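Local structure of possible protein of nuclear scaffold (Encephalitozoon cuniculi, 3KAE) at residues T20-A25 and S40-L45; G47-A52 and S69-K74; E178-D183 and I211-R216; I206-I211 and R236-F241. The protein probably serves as the Cdc27 (APC3) subunit of the anaphase-promoting complex, here represented by its N-terminal tetratricopeptide-repeat domain, which forms a homodimer. One frame throughout, in Å; residues are numbered along the deposited sequence.

Contact 1. Residues T20-A25 and S40-L45; sequences TAIFLA and SIVLYL
Val42 pushes its CG1 methyl into the angle between Ala21 and Ile22; Val42 and Ile22 bury the largest areas here. Ala21 CB lies 3.4 Å from Val42 CG1, and Ile22 CG1 is just as near to that same methyl, at 3.4 Å, so two carbons of the 20-25 segment pinch a single branch. Both spacings are tighter than ordinary van der Waals contact. The valine is turned with CG1 anti to its backbone N (chi1 176°); its other branch, CG2, only skirts Ala21 CB at 4.1 Å. The two segments belong to neighbouring helices, 18-31 and 36-45, which run nearly antiparallel: the N-to-C directions of the short segments differ by 159° and their axes come within 9.2 Å, close packing of the kind seen between helices of a tetratricopeptide-repeat array. Ile22 meets the opposing helix with its longer branch, since chi1 of -68° sets CG1 beside its own N. That branch passes Val42 and ends at Leu43, where Ile22 CD1 is 3.6 Å from Leu43 CD1, the two side chains crossing at about a right angle. No hydrogen bond joins the segments, and all four touching residues are buried. Leu43 also packs on Ala52 and His55 of helix 49-57, while Ile22 also touches Tyr209 of the second subunit.

Contact 2. Residues G47-A52 and S69-K74; sequences GEYTRA and SLCYKK
Lys74 lies across the Tyr49 ring, its chain running from the CD2 side, over the centre, toward the phenol oxygen. Lys74 CB starts over one side of the ring, 3.6 Å from Tyr49 CD2. Lys74 CG then sits almost squarely above the ring centre, 3.5 Å from the centroid and 11° off the normal, a CH-pi contact. A bend at chi2 (-63°) lets the rest of the chain follow the ring toward its hydroxyl: Lys74 CD is 3.8 Å from Tyr49 CZ, and Lys74 CE is 3.7 Å from Tyr49 OH. The terminal NZ is farther off, 4.1 Å from the same OH. The opposite face of the ring is met near its rim by the carbonyl oxygen of Gly47, which ends helix 36-45 as the C-prime residue of a Schellman motif. Nearer the backbone, Cys71 SG lies close to the ring plane and touches Ala52 CB at 3.8 Å, which joins helices 49-57 and 62-74 of the repeat array. With no hydrogen bond across the segments, the grip is that of methylenes and sulfur on a ring and a methyl, and the lysine contributes its aliphatic chain rather than its charge.

Contact 3. Residues E178-D183 and I211-R216; sequences EEYVSD and ISNAAR
Tyr180 and Asn213 are brought together by different chi1 torsions. The tyrosine has CG anti to its backbone N (chi1 158°), which carries the ring out from helix 176-190 toward helix 206-220. In Asn213 the amide carbon is anti to the carbonyl carbon instead (chi1 -76°), and the second torsion turns ND2 to the phenol. The two side chains cross at about a right angle, with ring and amide planes 47° apart, and Asn213 ND2 approaches the ring obliquely. They meet at one pair of atoms, Tyr180 OH and Asn213 ND2, 3.1 Å apart. The angle is too poor for a hydrogen bond, and both groups find a better partner in Glu151: its OE2 is hydrogen-bonded to Tyr180 OH and its OE1 to Asn213 ND2. One carboxylate thus bridges the two helices, which is consistent with phenol and amide lying so close. The amide oxygen, Asn213 OD1, bonds to a glycerol that probably came from the crystallisation liquor. Within helix 176-190, Ser182 OG turns back to Glu178 O at 2.8 Å; that carbonyl also accepts from Ser182 N, and the two donors arrive from opposite faces of its plane. The Tyr180 ring is also met edge-to-face by Phe23 of the second subunit. The whole is a contact between helices of an all-helical tetratricopeptide-repeat domain, small in area and polar at its centre, set where the homodimer interface reaches the C-terminal helices.

Contact 4. Residues I206-I211 and R236-F241; sequences IGSYFI and RKDPMF
Phe241 drives the edge of its ring at the face of Tyr209, a T-shaped pair with planes at 90° and centroids 5.0 Å apart. The contact lies at the C-terminal end of this tetratricopeptide-repeat fragment: the chain leaves helix 224-237 at Asp238 and folds back over the first turns of helix 206-220. Phe241 CE1 stands over the centre of the Tyr209 ring, 3.7 Å from Tyr209 CE1. A Phe241 chi1 of 173° places the phenyl ring anti to the backbone N and extends it to the helix, where it lies across Ser208 as well. Ser208 CB sits over one face of the phenylalanine, 3.8 Å from the ring centroid and 20° off the normal, in a CH-pi contact displaced toward the rim. One aromatic ring therefore makes two unlike contacts, offering a face to the serine and an edge to the tyrosine. Phe23 of the second subunit and Tyr209 also meet edge-to-face, and Arg51 of that subunit packs on Phe241. At the polar end of the serine, Ser208 OG has its main partner in Gly205 O; a bond to Asp238 OD1, which lies 3.1 Å from Ser208 OG, would use the same proton and is not settled.

Along the chain the contacts fall into two groups. Contacts 1 and 2 come in series near the N terminus, with centres 13 Å apart, and meet where helix 36-45 gives way to helix 49-57: Tyr44 packs against Tyr49 and Leu70. Contacts 3 and 4 lie toward the C terminus, 12 Å apart; their segments alternate, and both use helix 206-220, sharing Ile211. The groups are well separated, with centres 31 to 39 Å apart and nearest atoms about 16 to 23 Å apart. Across the dimer they come together, since Ile22 and Phe23 of one subunit pack on Tyr209 of the other, joining the N-terminal helices to the C-terminal ones.

Contact 1. Residues T20-A25 and S40-L45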
loop_
_atom_site.group_PDB
_atom_site.type_symbol
_atom_site.label_atom_id
_atom_site.label_comp_id
_atom_site.label_asym_id
_atom_site.label_seq_id
_atom_site.Cartn_x
_atom_site.Cartn_y
_atom_site.Cartn_z
ATOM N N THR C 20 2.579 -9.973 -9.118
ATOM C CA THR C 20 3.772 -10.805 -9.098
ATOM C C THR C 20 4.107 -11.264 -7.687
ATOM O O THR C 20 4.439 -12.420 -7.467
ATOM C CB THR C 20 4.965 -10.063 -9.696
ATOM O OG1 THR C 20 4.667 -9.744 -11.053
ATOM C CG2 THR C 20 6.208 -10.891 -9.627
ATOM N N ALA C 21 4.013 -10.359 -6.725
ATOM C CA ALA C 21 4.367 -10.675 -5.344
ATOM C C ALA C 21 3.420 -11.696 -4.745
ATOM O O ALA C 21 3.829 -12.556 -3.978
ATOM C CB ALA C 21 4.371 -9.382 -4.491
ATOM N N ILE C 22 2.139 -11.551 -5.052
ATOM C CA ILE C 22 1.136 -12.494 -4.614
ATOM C C ILE C 22 1.432 -13.887 -5.257
ATOM O O ILE C 22 1.451 -14.919 -4.578
ATOM C CB ILE C 22 -0.268 -11.965 -4.963
ATOM C CG1 ILE C 22 -0.580 -10.712 -4.112
ATOM C CG2 ILE C 22 -1.319 -13.035 -4.729
ATOM C CD1 ILE C 22 -1.808 -9.931 -4.553
ATOM N N PHE C 23 1.706 -13.908 -6.557
ATOM C CA PHE C 23 2.035 -15.163 -7.237
ATOM C C PHE C 23 3.293 -15.810 -6.664
ATOM O O PHE C 23 3.281 -16.971 -6.279
ATOM C CB PHE C 23 2.214 -14.951 -8.737
ATOM C CG PHE C 23 2.466 -16.218 -9.490
ATOM C CD1 PHE C 23 3.741 -16.760 -9.555
ATOM C CD2 PHE C 23 1.423 -16.877 -10.129
ATOM C CE1 PHE C 23 3.974 -17.938 -10.239
ATOM C CE2 PHE C 23 1.650 -18.051 -10.821
ATOM C CZ PHE C 23 2.931 -18.591 -10.875
ATOM N N LEU C 24 4.375 -15.055 -6.597
ATOM C CA LEU C 24 5.617 -15.577 -6.036
ATOM C C LEU C 24 5.440 -16.000 -4.587
ATOM O O LEU C 24 6.141 -16.882 -4.099
ATOM C CB LEU C 24 6.729 -14.519 -6.124
ATOM C CG LEU C 24 7.243 -14.149 -7.507
ATOM C CD1 LEU C 24 8.358 -13.127 -7.383
ATOM C CD2 LEU C 24 7.741 -15.421 -8.236
ATOM N N ALA C 25 4.515 -15.352 -3.893
ATOM C CA ALA C 25 4.275 -15.678 -2.498
ATOM C C ALA C 25 3.559 -17.012 -2.452
ATOM O O ALA C 25 3.867 -17.876 -1.621
ATOM C CB ALA C 25 3.445 -14.577 -1.819
ATOM N N SER C 40 -0.222 -12.618 3.262
ATOM C CA SER C 40 -1.287 -11.810 3.827
ATOM C C SER C 40 -1.047 -10.304 3.613
ATOM O O SER C 40 -1.946 -9.559 3.227
ATOM C CB SER C 40 -1.398 -12.098 5.321
ATOM O OG SER C 40 -1.971 -13.360 5.555
ATOM N N ILE C 41 0.177 -9.875 3.875
ATOM C CA ILE C 41 0.577 -8.481 3.695
ATOM C C ILE C 41 0.416 -8.018 2.260
ATOM O O ILE C 41 -0.293 -7.047 1.996
ATOM C CB ILE C 41 2.017 -8.266 4.170
ATOM C CG1 ILE C 41 2.103 -8.550 5.670
ATOM C CG2 ILE C 41 2.473 -6.846 3.883
ATOM C CD1 ILE C 41 3.435 -8.254 6.277
ATOM N N VAL C 42 1.034 -8.742 1.329
ATOM C CA VAL C 42 0.977 -8.368 -0.075
ATOM C C VAL C 42 -0.464 -8.337 -0.567
ATOM O O VAL C 42 -0.851 -7.483 -1.367
ATOM C CB VAL C 42 1.874 -9.281 -0.930
ATOM C CG1 VAL C 42 1.721 -8.950 -2.400
ATOM C CG2 VAL C 42 3.325 -9.141 -0.499
ATOM N N LEU C 43 -1.278 -9.240 -0.045
ATOM C CA LEU C 43 -2.701 -9.251 -0.382
ATOM C C LEU C 43 -3.375 -7.983 0.174
ATOM O O LEU C 43 -4.232 -7.371 -0.482
ATOM C CB LEU C 43 -3.348 -10.504 0.216
ATOM C CG LEU C 43 -4.183 -11.503 -0.603
ATOM C CD1 LEU C 43 -3.829 -11.534 -2.067
ATOM C CD2 LEU C 43 -4.038 -12.911 -0.009
ATOM N N TYR C 44 -2.996 -7.601 1.395
ATOM C CA TYR C 44 -3.530 -6.381 2.004
ATOM C C TYR C 44 -3.133 -5.197 1.125
ATOM O O TYR C 44 -3.980 -4.407 0.714
ATOM C CB TYR C 44 -3.025 -6.188 3.443
ATOM C CG TYR C 44 -3.469 -4.861 4.031
ATOM C CD1 TYR C 44 -4.694 -4.742 4.689
ATOM C CD2 TYR C 44 -2.691 -3.715 3.883
ATOM C CE1 TYR C 44 -5.118 -3.535 5.203
ATOM C CE2 TYR C 44 -3.104 -2.502 4.413
ATOM C CZ TYR C 44 -4.318 -2.420 5.066
ATOM O OH TYR C 44 -4.746 -1.223 5.566
ATOM N N LEU C 45 -1.851 -5.110 0.794
ATOM C CA LEU C 45 -1.359 -4.017 -0.031
ATOM C C LEU C 45 -2.086 -3.918 -1.363
ATOM O O LEU C 45 -2.229 -2.832 -1.918
ATOM C CB LEU C 45 0.144 -4.129 -0.254
ATOM C CG LEU C 45 0.995 -3.916 1.001
ATOM C CD1 LEU C 45 2.454 -4.321 0.739
ATOM C CD2 LEU C 45 0.890 -2.454 1.507
#

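Contact 2. Residues G47-A52 and S69-K74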
loop_
_atom_site.group_PDB
_atom_site.type_symbol
_atom_site.label_atom_id
_atom_site.label_comp_id
_atom_site.label_asym_id
_atom_site.label_seq_id
_atom_site.Cartn_x
_atom_site.Cartn_y
_atom_site.Cartn_z
ATOM N N GLY C 47 -5.119 -4.436 -1.841
ATOM C CA GLY C 47 -6.504 -4.082 -1.577
ATOM C C GLY C 47 -7.433 -5.270 -1.404
ATOM O O GLY C 47 -8.650 -5.104 -1.461
ATOM N N GLU C 48 -6.870 -6.461 -1.175
ATOM C CA GLU C 48 -7.678 -7.682 -1.089
ATOM C C GLU C 48 -7.830 -8.192 0.336
ATOM O O GLU C 48 -7.181 -9.160 0.748
ATOM C CB GLU C 48 -7.105 -8.786 -1.993
ATOM C CG GLU C 48 -6.997 -8.380 -3.446
ATOM C CD GLU C 48 -6.534 -9.515 -4.338
ATOM O OE1 GLU C 48 -5.367 -9.488 -4.807
ATOM O OE2 GLU C 48 -7.338 -10.446 -4.558
ATOM N N TYR C 49 -8.730 -7.557 1.072
ATOM C CA TYR C 49 -8.853 -7.782 2.506
ATOM C C TYR C 49 -9.496 -9.124 2.864
ATOM O O TYR C 49 -9.027 -9.827 3.770
ATOM C CB TYR C 49 -9.576 -6.584 3.157
ATOM C CG TYR C 49 -9.046 -5.270 2.627
ATOM C CD1 TYR C 49 -7.741 -4.877 2.892
ATOM C CD2 TYR C 49 -9.821 -4.453 1.823
ATOM C CE1 TYR C 49 -7.232 -3.718 2.395
ATOM C CE2 TYR C 49 -9.314 -3.269 1.319
ATOM C CZ TYR C 49 -8.020 -2.904 1.615
ATOM O OH TYR C 49 -7.485 -1.733 1.117
ATOM N N THR C 50 -10.554 -9.489 2.149
ATOM C CA THR C 50 -11.218 -10.763 2.411
ATOM C C THR C 50 -10.283 -11.933 2.126
ATOM O O THR C 50 -10.269 -12.916 2.872
ATOM C CB THR C 50 -12.497 -10.908 1.592
ATOM O OG1 THR C 50 -13.269 -9.707 1.703
ATOM C CG2 THR C 50 -13.316 -12.093 2.092
ATOM N N ARG C 51 -9.490 -11.824 1.060
ATOM C CA ARG C 51 -8.525 -12.866 0.740
ATOM C C ARG C 51 -7.412 -12.923 1.779
ATOM O O ARG C 51 -6.971 -14.010 2.177
ATOM C CB ARG C 51 -7.942 -12.665 -0.669
ATOM C CG ARG C 51 -8.896 -13.058 -1.783
ATOM C CD ARG C 51 -8.236 -12.995 -3.143
ATOM N NE ARG C 51 -7.159 -13.970 -3.281
ATOM C CZ ARG C 51 -6.203 -13.905 -4.208
ATOM N NH1 ARG C 51 -6.177 -12.905 -5.087
ATOM N NH2 ARG C 51 -5.262 -14.835 -4.243
ATOM N N ALA C 52 -6.960 -11.755 2.217
ATOM C CA ALA C 52 -5.892 -11.700 3.194
ATOM C C ALA C 52 -6.360 -12.337 4.501
ATOM O O ALA C 52 -5.583 -12.996 5.189
ATOM C CB ALA C 52 -5.425 -10.231 3.417
ATOM N N SER C 69 -6.957 -6.935 12.084
ATOM C CA SER C 69 -7.696 -5.738 12.473
ATOM C C SER C 69 -7.797 -4.740 11.317
ATOM O O SER C 69 -8.866 -4.196 11.061
ATOM C CB SER C 69 -7.045 -5.074 13.688
ATOM O OG SER C 69 -7.949 -4.158 14.300
ATOM N N LEU C 70 -6.704 -4.532 10.583
ATOM C CA LEU C 70 -6.758 -3.625 9.426
ATOM C C LEU C 70 -7.777 -4.087 8.389
ATOM O O LEU C 70 -8.550 -3.268 7.875
ATOM C CB LEU C 70 -5.397 -3.471 8.754
ATOM C CG LEU C 70 -4.224 -2.961 9.584
ATOM C CD1 LEU C 70 -2.960 -2.901 8.697
ATOM C CD2 LEU C 70 -4.568 -1.597 10.190
ATOM N N CYS C 71 -7.764 -5.394 8.076
ATOM C CA CYS C 71 -8.652 -5.952 7.056
ATOM C C CYS C 71 -10.083 -5.826 7.513
ATOM O O CYS C 71 -10.956 -5.445 6.741
ATOM C CB CYS C 71 -8.338 -7.440 6.761
ATOM S SG CYS C 71 -6.728 -7.760 5.994
ATOM N N TYR C 72 -10.323 -6.157 8.776
ATOM C CA TYR C 72 -11.647 -5.983 9.384
ATOM C C TYR C 72 -12.133 -4.546 9.336
ATOM O O TYR C 72 -13.308 -4.297 9.092
ATOM C CB TYR C 72 -11.666 -6.514 10.815
ATOM C CG TYR C 72 -11.787 -8.025 10.899
ATOM C CD1 TYR C 72 -12.700 -8.712 10.108
ATOM C CD2 TYR C 72 -10.993 -8.758 11.772
ATOM C CE1 TYR C 72 -12.817 -10.106 10.175
ATOM C CE2 TYR C 72 -11.097 -10.138 11.845
ATOM C CZ TYR C 72 -12.009 -10.802 11.045
ATOM O OH TYR C 72 -12.110 -12.166 11.127
ATOM N N LYS C 73 -11.224 -3.602 9.563
ATOM C CA LYS C 73 -11.580 -2.194 9.542
ATOM C C LYS C 73 -11.971 -1.759 8.129
ATOM O O LYS C 73 -12.941 -1.033 7.940
ATOM C CB LYS C 73 -10.436 -1.339 10.094
ATOM C CG LYS C 73 -10.743 0.165 10.185
ATOM C CD LYS C 73 -9.548 0.928 10.753
ATOM C CE LYS C 73 -9.828 2.423 10.822
ATOM N NZ LYS C 73 -9.999 2.986 9.458
ATOM N N LYS C 74 -11.215 -2.205 7.132
ATOM C CA LYS C 74 -11.572 -1.927 5.739
ATOM C C LYS C 74 -12.965 -2.453 5.411
ATOM O O LYS C 74 -13.700 -1.863 4.621
ATOM C CB LYS C 74 -10.570 -2.575 4.792
ATOM C CG LYS C 74 -9.216 -1.939 4.772
ATOM C CD LYS C 74 -9.294 -0.520 4.270
ATOM C CE LYS C 74 -7.919 0.103 4.261
ATOM N NZ LYS C 74 -7.933 1.471 3.668
#

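Contact 3. Residues E178-D183 and I211-R216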
loop_
_atom_site.group_PDB
_atom_site.type_symbol
_atom_site.label_atom_id
_atom_site.label_comp_id
_atom_site.label_asym_id
_atom_site.label_seq_id
_atom_site.Cartn_x
_atom_site.Cartn_y
_atom_site.Cartn_z
ATOM N N GLU C 178 5.510 18.302 17.761
ATOM C CA GLU C 178 5.094 18.588 19.133
ATOM C C GLU C 178 4.863 20.086 19.294
ATOM O O GLU C 178 4.013 20.518 20.066
ATOM C CB GLU C 178 6.117 18.055 20.143
ATOM C CG GLU C 178 6.539 16.593 19.911
ATOM C CD GLU C 178 5.405 15.586 20.103
ATOM O OE1 GLU C 178 4.338 15.979 20.626
ATOM O OE2 GLU C 178 5.583 14.397 19.730
ATOM N N GLU C 179 5.611 20.870 18.530
ATOM C CA GLU C 179 5.383 22.309 18.439
ATOM C C GLU C 179 4.058 22.601 17.735
ATOM O O GLU C 179 3.366 23.559 18.059
ATOM C CB GLU C 179 6.536 22.970 17.688
ATOM C CG GLU C 179 6.264 24.397 17.270
ATOM C CD GLU C 179 7.473 25.049 16.642
ATOM O OE1 GLU C 179 8.528 24.377 16.573
ATOM O OE2 GLU C 179 7.364 26.223 16.221
ATOM N N TYR C 180 3.702 21.763 16.766
ATOM C CA TYR C 180 2.448 21.939 16.046
ATOM C C TYR C 180 1.271 21.731 16.986
ATOM O O TYR C 180 0.252 22.426 16.910
ATOM C CB TYR C 180 2.355 20.979 14.867
ATOM C CG TYR C 180 0.944 20.702 14.402
ATOM C CD1 TYR C 180 0.221 19.645 14.927
ATOM C CD2 TYR C 180 0.337 21.492 13.432
ATOM C CE1 TYR C 180 -1.074 19.374 14.499
ATOM C CE2 TYR C 180 -0.963 21.236 13.005
ATOM C CZ TYR C 180 -1.655 20.174 13.546
ATOM O OH TYR C 180 -2.929 19.911 13.125
ATOM N N VAL C 181 1.427 20.760 17.874
ATOM C CA VAL C 181 0.414 20.475 18.863
ATOM C C VAL C 181 0.310 21.615 19.887
ATOM O O VAL C 181 -0.784 22.027 20.242
ATOM C CB VAL C 181 0.715 19.167 19.601
ATOM C CG1 VAL C 181 -0.415 18.825 20.551
ATOM C CG2 VAL C 181 0.942 18.024 18.607
ATOM N N SER C 182 1.454 22.106 20.356
ATOM C CA SER C 182 1.501 23.221 21.289
ATOM C C SER C 182 0.766 24.429 20.718
ATOM O O SER C 182 -0.068 25.045 21.395
ATOM C CB SER C 182 2.949 23.600 21.585
ATOM O OG SER C 182 3.703 22.480 22.004
ATOM N N ASP C 183 1.092 24.763 19.472
ATOM C CA ASP C 183 0.498 25.907 18.811
ATOM C C ASP C 183 -1.007 25.761 18.721
ATOM O O ASP C 183 -1.753 26.726 18.959
ATOM C CB ASP C 183 1.101 26.104 17.426
ATOM C CG ASP C 183 2.553 26.533 17.483
ATOM O OD1 ASP C 183 3.095 26.685 18.598
ATOM O OD2 ASP C 183 3.156 26.718 16.407
ATOM N N ILE C 211 -4.130 25.806 9.667
ATOM C CA ILE C 211 -5.158 26.698 9.163
ATOM C C ILE C 211 -6.514 26.004 8.998
ATOM O O ILE C 211 -7.560 26.620 9.230
ATOM C CB ILE C 211 -4.737 27.346 7.834
ATOM C CG1 ILE C 211 -3.350 27.986 7.961
ATOM C CG2 ILE C 211 -5.773 28.367 7.380
ATOM C CD1 ILE C 211 -3.178 28.805 9.178
ATOM N N SER C 212 -6.503 24.738 8.578
ATOM C CA SER C 212 -7.750 23.976 8.455
ATOM C C SER C 212 -8.410 23.848 9.836
ATOM O O SER C 212 -9.608 24.091 10.009
ATOM C CB SER C 212 -7.503 22.584 7.841
ATOM O OG SER C 212 -7.123 22.700 6.481
ATOM N N ASN C 213 -7.628 23.466 10.831
ATOM C CA ASN C 213 -8.174 23.336 12.147
ATOM C C ASN C 213 -8.644 24.728 12.633
ATOM O O ASN C 213 -9.702 24.857 13.255
ATOM C CB ASN C 213 -7.156 22.699 13.080
ATOM C CG ASN C 213 -7.017 21.195 12.850
ATOM O OD1 ASN C 213 -7.918 20.557 12.311
ATOM N ND2 ASN C 213 -5.892 20.631 13.263
ATOM N N ALA C 214 -7.873 25.767 12.310
ATOM C CA ALA C 214 -8.244 27.144 12.659
ATOM C C ALA C 214 -9.640 27.470 12.146
ATOM O O ALA C 214 -10.488 27.946 12.900
ATOM C CB ALA C 214 -7.215 28.171 12.108
ATOM N N ALA C 215 -9.867 27.206 10.861
ATOM C CA ALA C 215 -11.143 27.492 10.220
ATOM C C ALA C 215 -12.295 26.813 10.958
ATOM O O ALA C 215 -13.392 27.359 11.060
ATOM C CB ALA C 215 -11.100 27.060 8.769
ATOM N N ARG C 216 -12.023 25.630 11.492
ATOM C CA ARG C 216 -13.029 24.822 12.160
ATOM C C ARG C 216 -13.359 25.447 13.504
ATOM O O ARG C 216 -14.523 25.580 13.882
ATOM C CB ARG C 216 -12.501 23.393 12.354
ATOM C CG ARG C 216 -13.425 22.464 13.109
ATOM C CD ARG C 216 -12.683 21.194 13.458
ATOM N NE ARG C 216 -11.581 21.464 14.374
ATOM C CZ ARG C 216 -10.504 20.694 14.496
ATOM N NH1 ARG C 216 -10.379 19.606 13.743
ATOM N NH2 ARG C 216 -9.553 21.014 15.366
#

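Contact 4. Residues I206-I211 and R236-F241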
loop_
_atom_site.group_PDB
_atom_site.type_symbol
_atom_site.label_atom_id
_atom_site.label_comp_id
_atom_site.label_asym_id
_atom_site.label_seq_id
_atom_site.Cartn_x
_atom_site.Cartn_y
_atom_site.Cartn_z
ATOM N N ILE C 206 2.535 21.729 6.633
ATOM C CA ILE C 206 1.990 21.691 7.986
ATOM C C ILE C 206 0.919 22.774 8.176
ATOM O O ILE C 206 -0.042 22.601 8.945
ATOM C CB ILE C 206 3.111 21.854 9.040
ATOM C CG1 ILE C 206 2.596 21.511 10.434
ATOM C CG2 ILE C 206 3.717 23.271 8.988
ATOM C CD1 ILE C 206 3.682 21.473 11.493
ATOM N N GLY C 207 1.076 23.885 7.461
ATOM C CA GLY C 207 0.135 24.982 7.586
ATOM C C GLY C 207 -1.266 24.588 7.165
ATOM O O GLY C 207 -2.260 25.088 7.703
ATOM N N SER C 208 -1.344 23.694 6.192
ATOM C CA SER C 208 -2.628 23.230 5.667
ATOM C C SER C 208 -3.469 22.610 6.781
ATOM O O SER C 208 -4.680 22.809 6.856
ATOM C CB SER C 208 -2.410 22.208 4.537
ATOM O OG SER C 208 -1.358 22.621 3.677
ATOM N N TYR C 209 -2.818 21.856 7.653
ATOM C CA TYR C 209 -3.503 21.280 8.804
ATOM C C TYR C 209 -3.874 22.365 9.815
ATOM O O TYR C 209 -5.020 22.463 10.225
ATOM C CB TYR C 209 -2.617 20.226 9.479
ATOM C CG TYR C 209 -2.254 19.062 8.597
ATOM C CD1 TYR C 209 -3.053 17.925 8.558
ATOM C CD2 TYR C 209 -1.109 19.094 7.807
ATOM C CE1 TYR C 209 -2.731 16.847 7.757
ATOM C CE2 TYR C 209 -0.769 18.023 6.999
ATOM C CZ TYR C 209 -1.586 16.887 6.975
ATOM O OH TYR C 209 -1.277 15.793 6.168
ATOM N N PHE C 210 -2.902 23.181 10.205
ATOM C CA PHE C 210 -3.153 24.216 11.224
ATOM C C PHE C 210 -4.273 25.182 10.822
ATOM O O PHE C 210 -5.259 25.336 11.529
ATOM C CB PHE C 210 -1.880 24.984 11.555
ATOM C CG PHE C 210 -2.001 25.847 12.787
ATOM C CD1 PHE C 210 -1.703 25.328 14.036
ATOM C CD2 PHE C 210 -2.441 27.161 12.695
ATOM C CE1 PHE C 210 -1.823 26.094 15.171
ATOM C CE2 PHE C 210 -2.558 27.946 13.815
ATOM C CZ PHE C 210 -2.247 27.413 15.061
ATOM N N ILE C 211 -4.130 25.806 9.667
ATOM C CA ILE C 211 -5.158 26.698 9.163
ATOM C C ILE C 211 -6.514 26.004 8.998
ATOM O O ILE C 211 -7.560 26.620 9.230
ATOM C CB ILE C 211 -4.737 27.346 7.834
ATOM C CG1 ILE C 211 -3.350 27.986 7.961
ATOM C CG2 ILE C 211 -5.773 28.367 7.380
ATOM C CD1 ILE C 211 -3.178 28.805 9.178
ATOM N N ARG C 236 -7.371 27.410 -2.057
ATOM C CA ARG C 236 -6.606 27.945 -3.184
ATOM C C ARG C 236 -5.133 27.530 -3.235
ATOM O O ARG C 236 -4.635 27.166 -4.296
ATOM C CB ARG C 236 -6.739 29.469 -3.291
ATOM C CG ARG C 236 -6.577 30.249 -2.012
ATOM C CD ARG C 236 -6.938 31.714 -2.243
ATOM N NE ARG C 236 -6.365 32.562 -1.203
ATOM C CZ ARG C 236 -7.070 33.296 -0.354
ATOM N NH1 ARG C 236 -8.395 33.313 -0.431
ATOM N NH2 ARG C 236 -6.444 34.025 0.563
ATOM N N LYS C 237 -4.436 27.593 -2.103
ATOM C CA LYS C 237 -3.019 27.218 -2.056
ATOM C C LYS C 237 -2.814 25.705 -1.948
ATOM O O LYS C 237 -1.688 25.209 -2.057
ATOM C CB LYS C 237 -2.318 27.910 -0.883
ATOM C CG LYS C 237 -2.091 29.403 -1.065
ATOM C CD LYS C 237 -1.386 29.990 0.148
ATOM C CE LYS C 237 -1.196 31.485 0.004
ATOM N NZ LYS C 237 -0.889 32.144 1.306
ATOM N N ASP C 238 -3.905 24.980 -1.721
ATOM C CA ASP C 238 -3.846 23.538 -1.546
ATOM C C ASP C 238 -5.229 22.924 -1.705
ATOM O O ASP C 238 -5.741 22.302 -0.780
ATOM C CB ASP C 238 -3.277 23.198 -0.171
ATOM C CG ASP C 238 -2.848 21.750 -0.072
ATOM O OD1 ASP C 238 -2.343 21.320 0.992
ATOM O OD2 ASP C 238 -3.029 21.046 -1.080
ATOM N N PRO C 239 -5.831 23.085 -2.893
ATOM C CA PRO C 239 -7.233 22.725 -3.141
ATOM C C PRO C 239 -7.505 21.254 -2.888
ATOM O O PRO C 239 -8.605 20.880 -2.476
ATOM C CB PRO C 239 -7.415 23.018 -4.636
ATOM C CG PRO C 239 -6.248 23.862 -5.026
ATOM C CD PRO C 239 -5.132 23.455 -4.134
ATOM N N MET C 240 -6.503 20.426 -3.151
ATOM C CA MET C 240 -6.676 18.993 -3.058
ATOM C C MET C 240 -6.456 18.460 -1.644
ATOM O O MET C 240 -6.751 17.293 -1.380
ATOM C CB MET C 240 -5.760 18.303 -4.066
ATOM C CG MET C 240 -6.216 18.487 -5.511
ATOM S SD MET C 240 -4.864 18.889 -6.629
ATOM C CE MET C 240 -3.617 17.744 -6.060
ATOM N N PHE C 241 -5.952 19.305 -0.736
ATOM C CA PHE C 241 -5.816 18.919 0.670
ATOM C C PHE C 241 -7.201 18.632 1.233
ATOM O O PHE C 241 -7.513 17.540 1.670
ATOM C CB PHE C 241 -5.159 20.030 1.487
ATOM C CG PHE C 241 -5.149 19.770 2.976
ATOM C CD1 PHE C 241 -4.078 19.120 3.573
ATOM C CD2 PHE C 241 -6.212 20.166 3.775
ATOM C CE1 PHE C 241 -4.067 18.878 4.946
ATOM C CE2 PHE C 241 -6.213 19.917 5.148
ATOM C CZ PHE C 241 -5.140 19.289 5.738
#